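Local atomic coordinates of metalloprotease stcE (Escherichia coli, PDB entry 4DNY), a protein that is a secreted zinc metalloprotease of the metzincin group, a mucinase that probably cleaves O-linked glycoproteins and aids bacterial adhesion and immune evasion. Residues 46-57 and 73-84. Sequence-based numbering, arbitrary orientation.
Sequences HSHLTNNALVEI and GPDLEGKMVRFV
Glu56 and Arg82 pair on neighbouring parallel strands of the five-stranded sheet in the StcE beta-sandwich domain, forming a cross-strand salt bridge of 2.7 Å between OE1 of Glu56 and NH1 of Arg82. The guanidinium presents its edge to the carboxylate, the two planes standing 86° apart, and OE1 is met on its anti side, with NH1 well out of the carboxylate plane. Arg82 runs straight out to CD and then bends (chi3 -66°), which turns NH1 back to the acid; CD1 of Leu54 covers one guanidinium face. OE1 also forms a salt bridge with Lys25, and OE2 a hydrogen bond with His58 NE2; with Arg82 and Lys25 both near, the carboxylate of this buried residue probably stays ionised.

Backbone bonds alternate from Met80 N to Ala53 O through Val84 N to Ile57 O. On the face bearing Val55 and Val81, Ile57 CD1 lies 3.5 Å from Phe83 CE1, while Ile45 of helix 43-49 touches both Ile57 and Val81.

Ahead of the strands, Lys79 reaches back to the carbonyls of Leu49 and Asn52. Its ammonium NZ is 2.9 Å from Leu49 O, almost straight in front of that carbonyl, and also bonds Asn52 O from above the carbonyl plane. A bend of the lysine side chain at chi2 (-63°) helps bring NZ to the two carbonyls, while CB packs against both methyls of Leu49. Beyond it, Leu49 CD1 presses tightly on Leu76 CD2, whose CG sits over one face of the His46 ring. At that ring's edge, nearly in its plane, His46 NE2 donates to the syn lone pair of Asp75 OD1 at 2.6 Å.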
ATOM      1  N   HIS A  46      -7.123  -3.177   4.074  1.00 20.27           N
ATOM      2  CA  HIS A  46      -8.524  -3.093   3.724  1.00 21.47           C
ATOM      3  C   HIS A  46      -9.338  -2.412   4.857  1.00 22.46           C
ATOM      4  O   HIS A  46     -10.137  -1.505   4.624  1.00 21.72           O
ATOM      5  CB  HIS A  46      -9.055  -4.517   3.462  1.00 22.69           C
ATOM      6  CG  HIS A  46     -10.237  -4.577   2.556  1.00 27.97           C
ATOM      7  ND1 HIS A  46     -10.518  -5.701   1.789  1.00 32.02           N
ATOM      8  CD2 HIS A  46     -11.183  -3.655   2.251  1.00 31.38           C
ATOM      9  CE1 HIS A  46     -11.595  -5.454   1.049  1.00 32.53           C
ATOM     10  NE2 HIS A  46     -12.034  -4.237   1.331  1.00 34.09           N
ATOM     11  N   SER A  47      -9.098  -2.866   6.084  1.00 22.08           N
ATOM     12  CA  SER A  47      -9.819  -2.339   7.278  1.00 25.60           C
ATOM     13  C   SER A  47      -9.536  -0.827   7.452  1.00 23.76           C
ATOM     14  O   SER A  47     -10.429  -0.052   7.688  1.00 25.40           O
ATOM     15  CB  SER A  47      -9.448  -3.121   8.558  1.00 25.92           C
ATOM     16  OG  SER A  47      -8.059  -2.972   8.789  1.00 36.71           O
ATOM     17  N   HIS A  48      -8.274  -0.441   7.308  1.00 22.21           N
ATOM     18  CA  HIS A  48      -7.911   0.979   7.432  1.00 20.76           C
ATOM     19  C   HIS A  48      -8.455   1.869   6.340  1.00 20.38           C
ATOM     20  O   HIS A  48      -8.817   3.031   6.583  1.00 21.59           O
ATOM     21  CB  HIS A  48      -6.368   1.119   7.578  1.00 19.83           C
ATOM     22  CG  HIS A  48      -5.873   0.645   8.904  1.00 21.94           C
ATOM     23  ND1 HIS A  48      -6.403   1.099  10.100  1.00 25.85           N
ATOM     24  CD2 HIS A  48      -4.912  -0.246   9.214  1.00 22.21           C
ATOM     25  CE1 HIS A  48      -5.784   0.486  11.096  1.00 25.20           C
ATOM     26  NE2 HIS A  48      -4.864  -0.317  10.582  1.00 25.40           N
ATOM     27  N   LEU A  49      -8.690   1.295   5.155  1.00 19.00           N
ATOM     28  CA  LEU A  49      -9.275   2.038   4.063  1.00 18.83           C
ATOM     29  C   LEU A  49     -10.780   2.240   4.155  1.00 20.46           C
ATOM     30  O   LEU A  49     -11.354   3.039   3.434  1.00 20.69           O
ATOM     31  CB  LEU A  49      -8.897   1.396   2.712  1.00 16.77           C
ATOM     32  CG  LEU A  49      -7.430   1.560   2.245  1.00 14.76           C
ATOM     33  CD1 LEU A  49      -7.150   0.782   0.977  1.00 14.81           C
ATOM     34  CD2 LEU A  49      -7.124   3.081   2.058  1.00 14.96           C
ATOM     35  N   THR A  50     -11.418   1.527   5.081  1.00 22.84           N
ATOM     36  CA  THR A  50     -12.856   1.741   5.262  1.00 25.72           C
ATOM     37  C   THR A  50     -13.137   3.140   5.814  1.00 25.02           C
ATOM     38  O   THR A  50     -14.200   3.712   5.533  1.00 26.70           O
ATOM     39  CB  THR A  50     -13.509   0.606   6.114  1.00 27.53           C
ATOM     40  OG1 THR A  50     -12.922   0.582   7.389  1.00 29.83           O
ATOM     41  CG2 THR A  50     -13.317  -0.735   5.452  1.00 30.00           C
ATOM     42  N   ASN A  51     -12.226   3.665   6.623  1.00 23.97           N
ATOM     43  CA  ASN A  51     -12.391   5.019   7.217  1.00 25.19           C
ATOM     44  C   ASN A  51     -11.368   6.068   6.777  1.00 23.43           C
ATOM     45  O   ASN A  51     -11.353   7.196   7.308  1.00 23.77           O
ATOM     46  CB  ASN A  51     -12.420   4.922   8.744  1.00 29.95           C
ATOM     47  CG  ASN A  51     -13.619   4.134   9.241  1.00 35.11           C
ATOM     48  OD1 ASN A  51     -13.433   3.134   9.926  1.00 45.19           O
ATOM     49  ND2 ASN A  51     -14.842   4.552   8.860  1.00 40.27           N
ATOM     50  N   ASN A  52     -10.510   5.701   5.813  1.00 18.77           N
ATOM     51  CA  ASN A  52      -9.483   6.586   5.280  1.00 16.78           C
ATOM     52  C   ASN A  52      -9.407   6.540   3.778  1.00 15.01           C
ATOM     53  O   ASN A  52      -9.540   5.462   3.196  1.00 16.83           O
ATOM     54  CB  ASN A  52      -8.108   6.186   5.838  1.00 16.59           C
ATOM     55  CG  ASN A  52      -8.011   6.429   7.346  1.00 20.09           C
ATOM     56  OD1 ASN A  52      -7.745   7.546   7.760  1.00 20.68           O
ATOM     57  ND2 ASN A  52      -8.227   5.396   8.156  1.00 20.27           N
ATOM     58  N   ALA A  53      -9.113   7.688   3.183  1.00 14.51           N
ATOM     59  CA  ALA A  53      -8.908   7.813   1.731  1.00 13.33           C
ATOM     60  C   ALA A  53      -7.573   7.272   1.281  1.00 12.65           C
ATOM     61  O   ALA A  53      -7.398   6.846   0.139  1.00 13.34           O
ATOM     62  CB  ALA A  53      -8.975   9.284   1.337  1.00 14.57           C
ATOM     63  N   LEU A  54      -6.596   7.306   2.170  1.00 12.21           N
ATOM     64  CA  LEU A  54      -5.227   6.868   1.894  1.00 11.70           C
ATOM     65  C   LEU A  54      -4.608   6.177   3.074  1.00 12.33           C
ATOM     66  O   LEU A  54      -4.744   6.637   4.242  1.00 13.72           O
ATOM     67  CB  LEU A  54      -4.406   8.075   1.446  1.00 12.11           C
ATOM     68  CG  LEU A  54      -2.976   7.709   0.863  1.00 14.41           C
ATOM     69  CD1 LEU A  54      -2.632   8.606  -0.307  1.00 20.18           C
ATOM     70  CD2 LEU A  54      -2.053   7.812   1.984  1.00 18.77           C
ATOM     71  N   VAL A  55      -3.892   5.078   2.798  1.00 11.12           N
ATOM     72  CA  VAL A  55      -3.029   4.417   3.799  1.00 11.47           C
ATOM     73  C   VAL A  55      -1.608   4.628   3.333  1.00 10.16           C
ATOM     74  O   VAL A  55      -1.293   4.349   2.149  1.00 10.40           O
ATOM     75  CB  VAL A  55      -3.333   2.933   3.929  1.00 10.33           C
ATOM     76  CG1 VAL A  55      -2.203   2.183   4.675  1.00 11.99           C
ATOM     77  CG2 VAL A  55      -4.709   2.691   4.649  1.00 12.18           C
ATOM     78  N   GLU A  56      -0.722   5.069   4.224  1.00 10.24           N
ATOM     79  CA  GLU A  56       0.694   5.323   3.897  1.00 10.00           C
ATOM     80  C   GLU A  56       1.527   4.428   4.829  1.00  9.39           C
ATOM     81  O   GLU A  56       1.454   4.585   6.059  1.00 10.33           O
ATOM     82  CB  GLU A  56       1.057   6.798   4.085  1.00 10.87           C
ATOM     83  CG  GLU A  56       2.534   7.051   3.817  1.00 11.93           C
ATOM     84  CD  GLU A  56       2.881   8.545   3.677  1.00 15.92           C
ATOM     85  OE1 GLU A  56       2.103   9.323   3.106  1.00 15.53           O
ATOM     86  OE2 GLU A  56       3.934   8.914   4.117  1.00 18.92           O
ATOM     87  N   ILE A  57       2.282   3.527   4.227  1.00  9.25           N
ATOM     88  CA  ILE A  57       3.059   2.536   4.950  1.00  9.14           C
ATOM     89  C   ILE A  57       4.505   2.898   4.923  1.00  9.31           C
ATOM     90  O   ILE A  57       5.079   3.171   3.859  1.00  9.50           O
ATOM     91  CB  ILE A  57       2.862   1.165   4.281  1.00  9.04           C
ATOM     92  CG1 ILE A  57       1.430   0.691   4.479  1.00  9.94           C
ATOM     93  CG2 ILE A  57       3.909   0.098   4.800  1.00  9.55           C
ATOM     94  CD1 ILE A  57       0.993  -0.472   3.511  1.00 11.96           C
ATOM     95  N   GLY A  73     -11.488  -5.659  -3.549  1.00 25.70           N
ATOM     96  CA  GLY A  73     -12.890  -5.600  -3.153  1.00 27.63           C
ATOM     97  C   GLY A  73     -13.538  -4.326  -3.571  1.00 28.54           C
ATOM     98  O   GLY A  73     -12.882  -3.295  -3.795  1.00 25.73           O
ATOM     99  N   PRO A  74     -14.859  -4.354  -3.633  1.00 30.54           N
ATOM    100  CA  PRO A  74     -15.622  -3.238  -4.113  1.00 30.95           C
ATOM    101  C   PRO A  74     -15.429  -1.929  -3.336  1.00 29.57           C
ATOM    102  O   PRO A  74     -15.338  -0.849  -3.953  1.00 29.47           O
ATOM    103  CB  PRO A  74     -17.080  -3.733  -3.977  1.00 33.11           C
ATOM    104  CG  PRO A  74     -17.018  -5.174  -3.895  1.00 34.49           C
ATOM    105  CD  PRO A  74     -15.688  -5.555  -3.358  1.00 33.83           C
ATOM    106  N   ASP A  75     -15.339  -2.020  -2.010  1.00 28.55           N
ATOM    107  CA  ASP A  75     -15.281  -0.851  -1.172  1.00 28.10           C
ATOM    108  C   ASP A  75     -13.962  -0.082  -1.256  1.00 25.05           C
ATOM    109  O   ASP A  75     -13.805   0.958  -0.605  1.00 24.41           O
ATOM    110  CB  ASP A  75     -15.622  -1.204   0.288  1.00 28.71           C
ATOM    111  CG  ASP A  75     -14.690  -2.236   0.899  1.00 31.88           C
ATOM    112  OD1 ASP A  75     -13.901  -2.895   0.197  1.00 29.05           O
ATOM    113  OD2 ASP A  75     -14.788  -2.387   2.129  1.00 35.42           O
ATOM    114  N   LEU A  76     -13.036  -0.586  -2.077  1.00 22.82           N
ATOM    115  CA  LEU A  76     -11.709   0.078  -2.275  1.00 21.39           C
ATOM    116  C   LEU A  76     -11.726   1.119  -3.403  1.00 19.86           C
ATOM    117  O   LEU A  76     -10.722   1.760  -3.693  1.00 18.32           O
ATOM    118  CB  LEU A  76     -10.649  -0.979  -2.576  1.00 20.76           C
ATOM    119  CG  LEU A  76     -10.288  -1.987  -1.469  1.00 22.28           C
ATOM    120  CD1 LEU A  76      -9.456  -3.122  -1.994  1.00 23.56           C
ATOM    121  CD2 LEU A  76      -9.640  -1.312  -0.251  1.00 23.92           C
ATOM    122  N   GLU A  77     -12.856   1.302  -4.043  1.00 20.37           N
ATOM    123  CA  GLU A  77     -12.977   2.225  -5.143  1.00 19.20           C
ATOM    124  C   GLU A  77     -12.453   3.621  -4.799  1.00 18.83           C
ATOM    125  O   GLU A  77     -12.909   4.257  -3.840  1.00 18.36           O
ATOM    126  CB  GLU A  77     -14.423   2.293  -5.581  1.00 22.61           C
ATOM    127  CG  GLU A  77     -14.661   2.784  -6.903  1.00 23.24           C
ATOM    128  CD  GLU A  77     -13.926   2.046  -8.025  1.00 19.79           C
ATOM    129  OE1 GLU A  77     -13.636   0.794  -7.940  1.00 23.01           O
ATOM    130  OE2 GLU A  77     -13.592   2.802  -8.892  1.00 20.01           O
ATOM    131  N   GLY A  78     -11.494   4.079  -5.596  1.00 17.62           N
ATOM    132  CA  GLY A  78     -10.862   5.386  -5.441  1.00 15.75           C
ATOM    133  C   GLY A  78      -9.862   5.508  -4.301  1.00 15.68           C
ATOM    134  O   GLY A  78      -9.269   6.597  -4.104  1.00 15.30           O
ATOM    135  N   LYS A  79      -9.683   4.448  -3.550  1.00 13.49           N
ATOM    136  CA  LYS A  79      -8.755   4.454  -2.429  1.00 12.69           C
ATOM    137  C   LYS A  79      -7.313   4.409  -2.923  1.00 11.64           C
ATOM    138  O   LYS A  79      -7.005   3.900  -3.984  1.00 12.08           O
ATOM    139  CB  LYS A  79      -9.018   3.260  -1.497  1.00 13.08           C
ATOM    140  CG  LYS A  79     -10.379   3.272  -0.868  1.00 15.81           C
ATOM    141  CD  LYS A  79     -10.604   4.465   0.026  1.00 17.24           C
ATOM    142  CE  LYS A  79     -11.982   4.446   0.724  1.00 21.58           C
ATOM    143  NZ  LYS A  79     -12.102   5.335   1.857  1.00 22.53           N
ATOM    144  N   MET A  80      -6.389   4.862  -2.041  1.00 11.19           N
ATOM    145  CA  MET A  80      -4.960   4.955  -2.382  1.00 10.46           C
ATOM    146  C   MET A  80      -4.079   4.349  -1.305  1.00 10.19           C
ATOM    147  O   MET A  80      -4.419   4.371  -0.127  1.00 10.64           O
ATOM    148  CB  MET A  80      -4.565   6.404  -2.686  1.00 11.70           C
ATOM    149  CG  MET A  80      -5.228   6.916  -3.913  1.00 13.52           C
ATOM    150  SD  MET A  80      -4.877   8.668  -4.198  0.12 13.60           S
ATOM    151  CE  MET A  80      -3.059   8.738  -4.418  1.00 16.51           C
ATOM    152  N   VAL A  81      -2.929   3.853  -1.734  1.00  9.58           N
ATOM    153  CA  VAL A  81      -1.903   3.333  -0.818  1.00  9.35           C
ATOM    154  C   VAL A  81      -0.552   3.878  -1.243  1.00  9.34           C
ATOM    155  O   VAL A  81      -0.176   3.759  -2.417  1.00  9.36           O
ATOM    156  CB  VAL A  81      -1.847   1.768  -0.773  1.00  9.21           C
ATOM    157  CG1 VAL A  81      -0.784   1.306   0.233  1.00  9.96           C
ATOM    158  CG2 VAL A  81      -3.237   1.247  -0.364  1.00 10.58           C
ATOM    159  N   ARG A  82       0.166   4.466  -0.307  1.00 10.14           N
ATOM    160  CA  ARG A  82       1.527   4.950  -0.528  1.00  9.57           C
ATOM    161  C   ARG A  82       2.490   4.130   0.298  1.00  9.32           C
ATOM    162  O   ARG A  82       2.183   3.762   1.440  1.00 10.28           O
ATOM    163  CB  ARG A  82       1.645   6.447  -0.134  1.00 10.97           C
ATOM    164  CG  ARG A  82       3.030   7.002  -0.441  1.00 11.49           C
ATOM    165  CD  ARG A  82       3.136   8.454  -0.118  1.00 13.37           C
ATOM    166  NE  ARG A  82       2.277   9.281  -0.997  1.00 14.13           N
ATOM    167  CZ  ARG A  82       1.319  10.091  -0.587  1.00 15.38           C
ATOM    168  NH1 ARG A  82       1.042  10.183   0.737  1.00 17.33           N
ATOM    169  NH2 ARG A  82       0.614  10.856  -1.433  1.00 18.31           N
ATOM    170  N   PHE A  83       3.643   3.794  -0.268  1.00  9.31           N
ATOM    171  CA  PHE A  83       4.757   3.115   0.461  1.00  9.21           C
ATOM    172  C   PHE A  83       5.950   4.022   0.478  1.00  9.55           C
ATOM    173  O   PHE A  83       6.283   4.606  -0.552  1.00 10.13           O
ATOM    174  CB  PHE A  83       5.167   1.822  -0.230  1.00  9.03           C
ATOM    175  CG  PHE A  83       4.142   0.749  -0.132  1.00  8.85           C
ATOM    176  CD1 PHE A  83       4.209  -0.192   0.857  1.00  9.73           C
ATOM    177  CD2 PHE A  83       3.092   0.667  -1.059  1.00  9.83           C
ATOM    178  CE1 PHE A  83       3.234  -1.179   0.958  1.00 10.49           C
ATOM    179  CE2 PHE A  83       2.146  -0.347  -0.978  1.00 10.44           C
ATOM    180  CZ  PHE A  83       2.221  -1.249   0.035  1.00 11.23           C
ATOM    181  N   VAL A  84       6.600   4.114   1.639  1.00  9.64           N
ATOM    182  CA  VAL A  84       7.892   4.752   1.781  1.00 10.04           C
ATOM    183  C   VAL A  84       8.836   3.852   2.524  1.00 10.30           C
ATOM    184  O   VAL A  84       8.575   3.525   3.689  1.00 10.03           O
ATOM    185  CB  VAL A  84       7.775   6.142   2.520  1.00 11.12           C
ATOM    186  CG1 VAL A  84       9.157   6.818   2.578  1.00 11.95           C
ATOM    187  CG2 VAL A  84       6.708   6.999   1.878  1.00 12.92           C
TER
HETATM  188  O   HOH W   1      -8.526   8.231  -2.028  1.00 10.08           O